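Long-range contacts in threonine phosphate decarboxylase-like enzyme (Sulfurospirillum multivorans, PDB 6OUX), which catalyses the pyridoxal phosphate-dependent decarboxylation of L-serine O-phosphate to ethanolamine O-phosphate, a building block of norcobamide cofactors: residues V145-N150 against D160-F165; K123-I128 against E169-V174. All coordinates share one frame; numbering follows the deposited sequence.

Overall arrangement
Both contacts belong to one edge of the seven-stranded mixed sheet of this aminotransferase-fold enzyme, with their centres about 10 Å apart. Strand 143-148, outermost in the sheet within this chain, lies parallel to strand 123-128, which in turn pairs with strand 173-177. Contact 1 sets the helix 159-169 against the outermost strand; contact 2 sets the exit of that helix and the start of strand 173-177 beside strand 123-128. Two probable backbone hydrogen bonds join them, F147 N to L126 O (2.8 Å) and L149 N to I128 O (2.7 Å). Neither lies at the substrate site: the Y146 side chain is about 11 Å from that of N181, a residue that binds O-phospho-L-serine.

Contact 1: V145-N150 against D160-F165; sequences VYFPLN and DKYCQF
F147 reaches from the edge strand into a cluster with Y162 and F165 of the helix that runs nearly antiparallel to it. The aromatic pairs differ in kind. Y162 turns its edge to the face of F147 in a T-shaped stack, centroids 5.3 Å apart and planes at 87°, and its CD1 comes down on F147 CG at 3.6 Å, near the rim. With F165 the planes are inclined at 57°, neither stacked nor perpendicular, and F147 CD1 touches F165 CG at 3.7 Å. A CH-pi contact adds to these: Y162 CA sits over the F147 face, 4.0 Å from the centroid. With CG anti to the backbone N (chi1 -176°), F147 carries its ring out to the helix backbone.

The remaining contacts are van der Waals. V145 CG2 meets F165 CZ at 4.0 Å, and the same CZ lies beside the carbonyl oxygen of Y146; no hydrogen bond crosses the interface.

Strand 123-128 pairs with 143-148 through backbone bonds to V145 and F147, while Y162 continues inward onto L176 of strand 173-177 and L195 of helix 189-198. Helix 159-169 thus packs over strands 143-148 and 173-177 in a beta-alpha-beta crossover that passes over the intervening 123-128.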
loop_
_atom_site.group_PDB
_atom_site.type_symbol
_atom_site.label_atom_id
_atom_site.label_comp_id
_atom_site.label_asym_id
_atom_site.label_seq_id
_atom_site.Cartn_x
_atom_site.Cartn_y
_atom_site.Cartn_z
ATOM N N VAL A 145 7.922 19.835 -19.526
ATOM C CA VAL A 145 8.912 20.946 -19.671
ATOM C C VAL A 145 9.634 21.138 -18.311
ATOM O O VAL A 145 9.050 20.849 -17.251
ATOM C CB VAL A 145 8.278 22.252 -20.151
ATOM C CG1 VAL A 145 7.832 22.098 -21.618
ATOM C CG2 VAL A 145 7.121 22.711 -19.252
ATOM N N TYR A 146 10.890 21.558 -18.343
ATOM C CA TYR A 146 11.737 21.554 -17.140
ATOM C C TYR A 146 12.173 22.953 -16.916
ATOM O O TYR A 146 12.586 23.584 -17.859
ATOM C CB TYR A 146 12.987 20.644 -17.342
ATOM C CG TYR A 146 12.648 19.190 -17.330
ATOM C CD1 TYR A 146 12.452 18.524 -16.114
ATOM C CD2 TYR A 146 12.400 18.497 -18.503
ATOM C CE1 TYR A 146 12.128 17.178 -16.075
ATOM C CE2 TYR A 146 12.020 17.173 -18.483
ATOM C CZ TYR A 146 11.923 16.504 -17.260
ATOM O OH TYR A 146 11.587 15.176 -17.208
ATOM N N PHE A 147 12.004 23.477 -15.721
ATOM C CA PHE A 147 12.675 24.714 -15.287
ATOM C C PHE A 147 14.035 24.357 -14.601
ATOM O O PHE A 147 14.030 23.601 -13.638
ATOM C CB PHE A 147 11.769 25.458 -14.289
ATOM C CG PHE A 147 12.329 26.788 -13.857
ATOM C CD1 PHE A 147 12.197 27.895 -14.674
ATOM C CD2 PHE A 147 13.018 26.912 -12.662
ATOM C CE1 PHE A 147 12.752 29.099 -14.331
ATOM C CE2 PHE A 147 13.572 28.126 -12.296
ATOM C CZ PHE A 147 13.434 29.219 -13.134
ATOM N N PRO A 148 15.189 24.857 -15.121
ATOM C CA PRO A 148 16.500 24.472 -14.544
ATOM C C PRO A 148 16.864 25.308 -13.368
ATOM O O PRO A 148 16.867 26.486 -13.480
ATOM C CB PRO A 148 17.477 24.736 -15.701
ATOM C CG PRO A 148 16.816 25.834 -16.487
ATOM C CD PRO A 148 15.361 25.503 -16.445
ATOM N N LEU A 149 17.067 24.695 -12.215
ATOM C CA LEU A 149 17.653 25.410 -11.070
ATOM C C LEU A 149 19.130 25.580 -11.390
ATOM O O LEU A 149 19.751 24.703 -11.978
ATOM C CB LEU A 149 17.550 24.593 -9.790
ATOM C CG LEU A 149 16.265 24.593 -8.955
ATOM C CD1 LEU A 149 15.197 25.585 -9.378
ATOM C CD2 LEU A 149 15.749 23.197 -8.658
ATOM N N ASN A 150 19.720 26.664 -10.962
ATOM C CA ASN A 150 21.111 26.808 -11.263
ATOM C C ASN A 150 22.033 26.611 -10.027
ATOM O O ASN A 150 21.869 27.256 -8.970
ATOM C CB ASN A 150 21.269 28.099 -12.012
ATOM C CG ASN A 150 22.662 28.611 -12.001
ATOM O OD1 ASN A 150 23.645 27.957 -12.449
ATOM N ND2 ASN A 150 22.771 29.832 -11.493
ATOM N N ASP A 160 10.316 34.841 -9.703
ATOM C CA ASP A 160 9.944 35.660 -10.844
ATOM C C ASP A 160 10.218 34.965 -12.173
ATOM O O ASP A 160 9.327 34.989 -13.095
ATOM C CB ASP A 160 10.652 36.999 -10.770
ATOM C CG ASP A 160 10.306 37.912 -11.935
ATOM O OD1 ASP A 160 9.233 38.550 -11.936
ATOM O OD2 ASP A 160 11.114 37.991 -12.869
ATOM N N LYS A 161 11.426 34.371 -12.318
ATOM C CA LYS A 161 11.781 33.732 -13.586
ATOM C C LYS A 161 10.959 32.520 -13.808
ATOM O O LYS A 161 10.598 32.206 -14.929
ATOM C CB LYS A 161 13.269 33.366 -13.697
ATOM C CG LYS A 161 14.140 34.590 -13.884
ATOM C CD LYS A 161 15.624 34.291 -13.785
ATOM C CE LYS A 161 16.422 35.601 -13.748
ATOM N NZ LYS A 161 17.874 35.293 -13.708
ATOM N N TYR A 162 10.713 31.805 -12.742
ATOM C CA TYR A 162 9.871 30.629 -12.804
ATOM C C TYR A 162 8.467 31.002 -13.300
ATOM O O TYR A 162 7.960 30.366 -14.194
ATOM C CB TYR A 162 9.767 30.032 -11.449
ATOM C CG TYR A 162 8.879 28.821 -11.430
ATOM C CD1 TYR A 162 9.324 27.601 -11.954
ATOM C CD2 TYR A 162 7.619 28.899 -10.922
ATOM C CE1 TYR A 162 8.524 26.486 -11.916
ATOM C CE2 TYR A 162 6.792 27.790 -10.893
ATOM C CZ TYR A 162 7.226 26.612 -11.408
ATOM O OH TYR A 162 6.388 25.533 -11.390
ATOM N N CYS A 163 7.871 32.039 -12.720
ATOM C CA CYS A 163 6.560 32.490 -13.134
ATOM C C CYS A 163 6.513 32.875 -14.617
ATOM O O CYS A 163 5.574 32.537 -15.306
ATOM C CB CYS A 163 6.128 33.665 -12.293
ATOM S SG CYS A 163 5.604 33.135 -10.665
ATOM N N GLN A 164 7.527 33.589 -15.090
ATOM C CA GLN A 164 7.573 33.953 -16.485
ATOM C C GLN A 164 7.673 32.704 -17.410
ATOM O O GLN A 164 7.042 32.629 -18.458
ATOM C CB GLN A 164 8.753 34.882 -16.723
ATOM C CG GLN A 164 8.780 35.412 -18.123
ATOM C CD GLN A 164 7.493 36.171 -18.452
ATOM O OE1 GLN A 164 6.688 35.739 -19.290
ATOM N NE2 GLN A 164 7.262 37.245 -17.755
ATOM N N PHE A 165 8.473 31.732 -16.981
ATOM C CA PHE A 165 8.585 30.460 -17.625
ATOM C C PHE A 165 7.205 29.760 -17.704
ATOM O O PHE A 165 6.823 29.251 -18.778
ATOM C CB PHE A 165 9.591 29.581 -16.875
ATOM C CG PHE A 165 9.675 28.194 -17.393
ATOM C CD1 PHE A 165 10.306 27.941 -18.606
ATOM C CD2 PHE A 165 9.107 27.146 -16.704
ATOM C CE1 PHE A 165 10.362 26.646 -19.120
ATOM C CE2 PHE A 165 9.168 25.846 -17.190
ATOM C CZ PHE A 165 9.799 25.595 -18.399
#

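Contact 2: K123-I128 against E169-V174; sequences KVALMI and EQPDTV
K123 lies across the turn that leads from the helix 159-169 into strand 173-177, and holds it at both ends. Its chain is fully extended, CG anti to the backbone N (chi1 -175°), which carries NZ past P171 to E169. There NZ donates to E169 O at 2.8 Å, in the carbonyl plane and on a lone pair, and forms a salt bridge with E169 OE1 at 3.0 Å, met on the anti side of the carboxylate and somewhat out of its plane. At the other end K123 N donates to D172 OD2 at 2.7 Å, on the syn side but 33° out of the carboxylate plane.

The close-packed part is the parallel strand pairing. T173 N donates to K123 O and, more straightly, A125 N to T173 O at 3.0 Å (160° at the hydrogen), while V124 CA makes a CA-H...O contact with T173 O. A125 CB rests against V174 CG2 at 4.0 Å and against the ring of P171, a buried patch that I166 of the helix also covers. Looser is the outer side, where Q170, at the helix end with positive phi, is exposed and directs its amide to E167 O.

An alanine in place of K123 would probably leave E169 OE1 and the E169 carbonyl without their shared donor and uncover the flank of P171.

D172 OD1 also pairs with R204, and OD2 takes the N-H of Q122 as well as that of K123. R204 and these two N-H groups probably stabilise an ionised carboxylate, which probably ties the start of strand 123-128 to that of 173-177.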
loop_
_atom_site.group_PDB
_atom_site.type_symbol
_atom_site.label_atom_id
_atom_site.label_comp_id
_atom_site.label_asym_id
_atom_site.label_seq_id
_atom_site.Cartn_x
_atom_site.Cartn_y
_atom_site.Cartn_z
ATOM N N LYS A 123 0.212 18.906 -20.220
ATOM C CA LYS A 123 1.529 19.520 -20.205
ATOM C C LYS A 123 1.830 19.789 -18.760
ATOM O O LYS A 123 1.027 20.412 -18.102
ATOM C CB LYS A 123 1.546 20.777 -20.994
ATOM C CG LYS A 123 2.856 21.444 -21.148
ATOM C CD LYS A 123 2.757 22.532 -22.234
ATOM C CE LYS A 123 4.130 23.040 -22.577
ATOM N NZ LYS A 123 4.118 24.184 -23.527
ATOM N N VAL A 124 3.006 19.350 -18.303
ATOM C CA VAL A 124 3.446 19.526 -16.891
ATOM C C VAL A 124 4.840 20.175 -16.834
ATOM O O VAL A 124 5.715 19.878 -17.681
ATOM C CB VAL A 124 3.411 18.182 -16.160
ATOM C CG1 VAL A 124 4.313 17.182 -16.822
ATOM C CG2 VAL A 124 3.694 18.359 -14.649
ATOM N N ALA A 125 4.979 21.146 -15.950
ATOM C CA ALA A 125 6.257 21.814 -15.682
ATOM C C ALA A 125 6.847 21.242 -14.384
ATOM O O ALA A 125 6.185 21.266 -13.317
ATOM C CB ALA A 125 6.120 23.312 -15.598
ATOM N N LEU A 126 8.048 20.687 -14.525
ATOM C CA LEU A 126 8.868 20.187 -13.387
ATOM C C LEU A 126 10.128 21.003 -13.262
ATOM O O LEU A 126 10.611 21.601 -14.244
ATOM C CB LEU A 126 9.268 18.743 -13.601
ATOM C CG LEU A 126 8.182 17.732 -13.959
ATOM C CD1 LEU A 126 8.848 16.367 -14.191
ATOM C CD2 LEU A 126 7.197 17.639 -12.816
ATOM N N MET A 127 10.701 21.033 -12.058
ATOM C CA MET A 127 12.023 21.645 -11.896
ATOM C C MET A 127 13.088 20.570 -12.011
ATOM O O MET A 127 12.838 19.393 -11.759
ATOM C CB MET A 127 12.133 22.366 -10.552
ATOM C CG MET A 127 11.215 23.591 -10.366
ATOM S SD MET A 127 11.394 24.081 -8.614
ATOM C CE MET A 127 10.717 22.663 -7.650
ATOM N N ILE A 128 14.293 21.004 -12.295
ATOM C CA ILE A 128 15.451 20.139 -12.347
ATOM C C ILE A 128 16.610 20.866 -11.633
ATOM O O ILE A 128 16.848 22.057 -11.868
ATOM C CB ILE A 128 15.763 19.850 -13.845
ATOM C CG1 ILE A 128 16.949 18.951 -14.026
ATOM C CG2 ILE A 128 16.117 21.135 -14.576
ATOM C CD1 ILE A 128 17.265 18.698 -15.491
ATOM N N GLU A 169 5.050 28.914 -21.064
ATOM C CA GLU A 169 4.792 27.552 -21.454
ATOM C C GLU A 169 3.345 27.133 -21.357
ATOM O O GLU A 169 2.948 26.181 -22.015
ATOM C CB GLU A 169 5.638 26.572 -20.624
ATOM C CG GLU A 169 7.120 26.574 -20.890
ATOM C CD GLU A 169 7.531 25.946 -22.223
ATOM O OE1 GLU A 169 6.837 25.076 -22.749
ATOM O OE2 GLU A 169 8.551 26.386 -22.759
ATOM N N GLN A 170 2.568 27.776 -20.486
ATOM C CA GLN A 170 1.142 27.403 -20.259
ATOM C C GLN A 170 0.909 25.933 -19.983
ATOM O O GLN A 170 0.112 25.344 -20.593
ATOM C CB GLN A 170 0.256 27.890 -21.446
ATOM C CG GLN A 170 0.235 29.408 -21.576
ATOM C CD GLN A 170 -0.508 30.089 -20.416
ATOM O OE1 GLN A 170 -1.598 29.651 -20.076
ATOM N NE2 GLN A 170 0.056 31.161 -19.839
ATOM N N PRO A 171 1.615 25.339 -18.989
ATOM C CA PRO A 171 1.330 23.995 -18.579
ATOM C C PRO A 171 -0.022 23.941 -17.886
ATOM O O PRO A 171 -0.449 24.902 -17.284
ATOM C CB PRO A 171 2.465 23.700 -17.588
ATOM C CG PRO A 171 2.667 24.992 -16.912
ATOM C CD PRO A 171 2.424 26.058 -17.994
ATOM N N ASP A 172 -0.721 22.819 -17.956
ATOM C CA ASP A 172 -1.902 22.730 -17.163
ATOM C C ASP A 172 -1.595 22.328 -15.698
ATOM O O ASP A 172 -2.461 22.477 -14.818
ATOM C CB ASP A 172 -2.905 21.748 -17.752
ATOM C CG ASP A 172 -2.339 20.365 -17.938
ATOM O OD1 ASP A 172 -2.235 19.603 -16.948
ATOM O OD2 ASP A 172 -2.002 20.012 -19.100
ATOM N N THR A 173 -0.420 21.730 -15.458
ATOM C CA THR A 173 -0.058 21.173 -14.127
ATOM C C THR A 173 1.396 21.551 -13.854
ATOM O O THR A 173 2.272 21.487 -14.755
ATOM C CB THR A 173 -0.201 19.651 -14.115
ATOM O OG1 THR A 173 -1.529 19.296 -14.537
ATOM C CG2 THR A 173 0.067 19.016 -12.686
ATOM N N VAL A 174 1.643 22.021 -12.648
ATOM C CA VAL A 174 2.998 22.263 -12.178
ATOM C C VAL A 174 3.256 21.423 -10.895
ATOM O O VAL A 174 2.309 21.164 -10.133
ATOM C CB VAL A 174 3.069 23.767 -11.894
ATOM C CG1 VAL A 174 4.085 24.156 -10.894
ATOM C CG2 VAL A 174 3.142 24.551 -13.231
#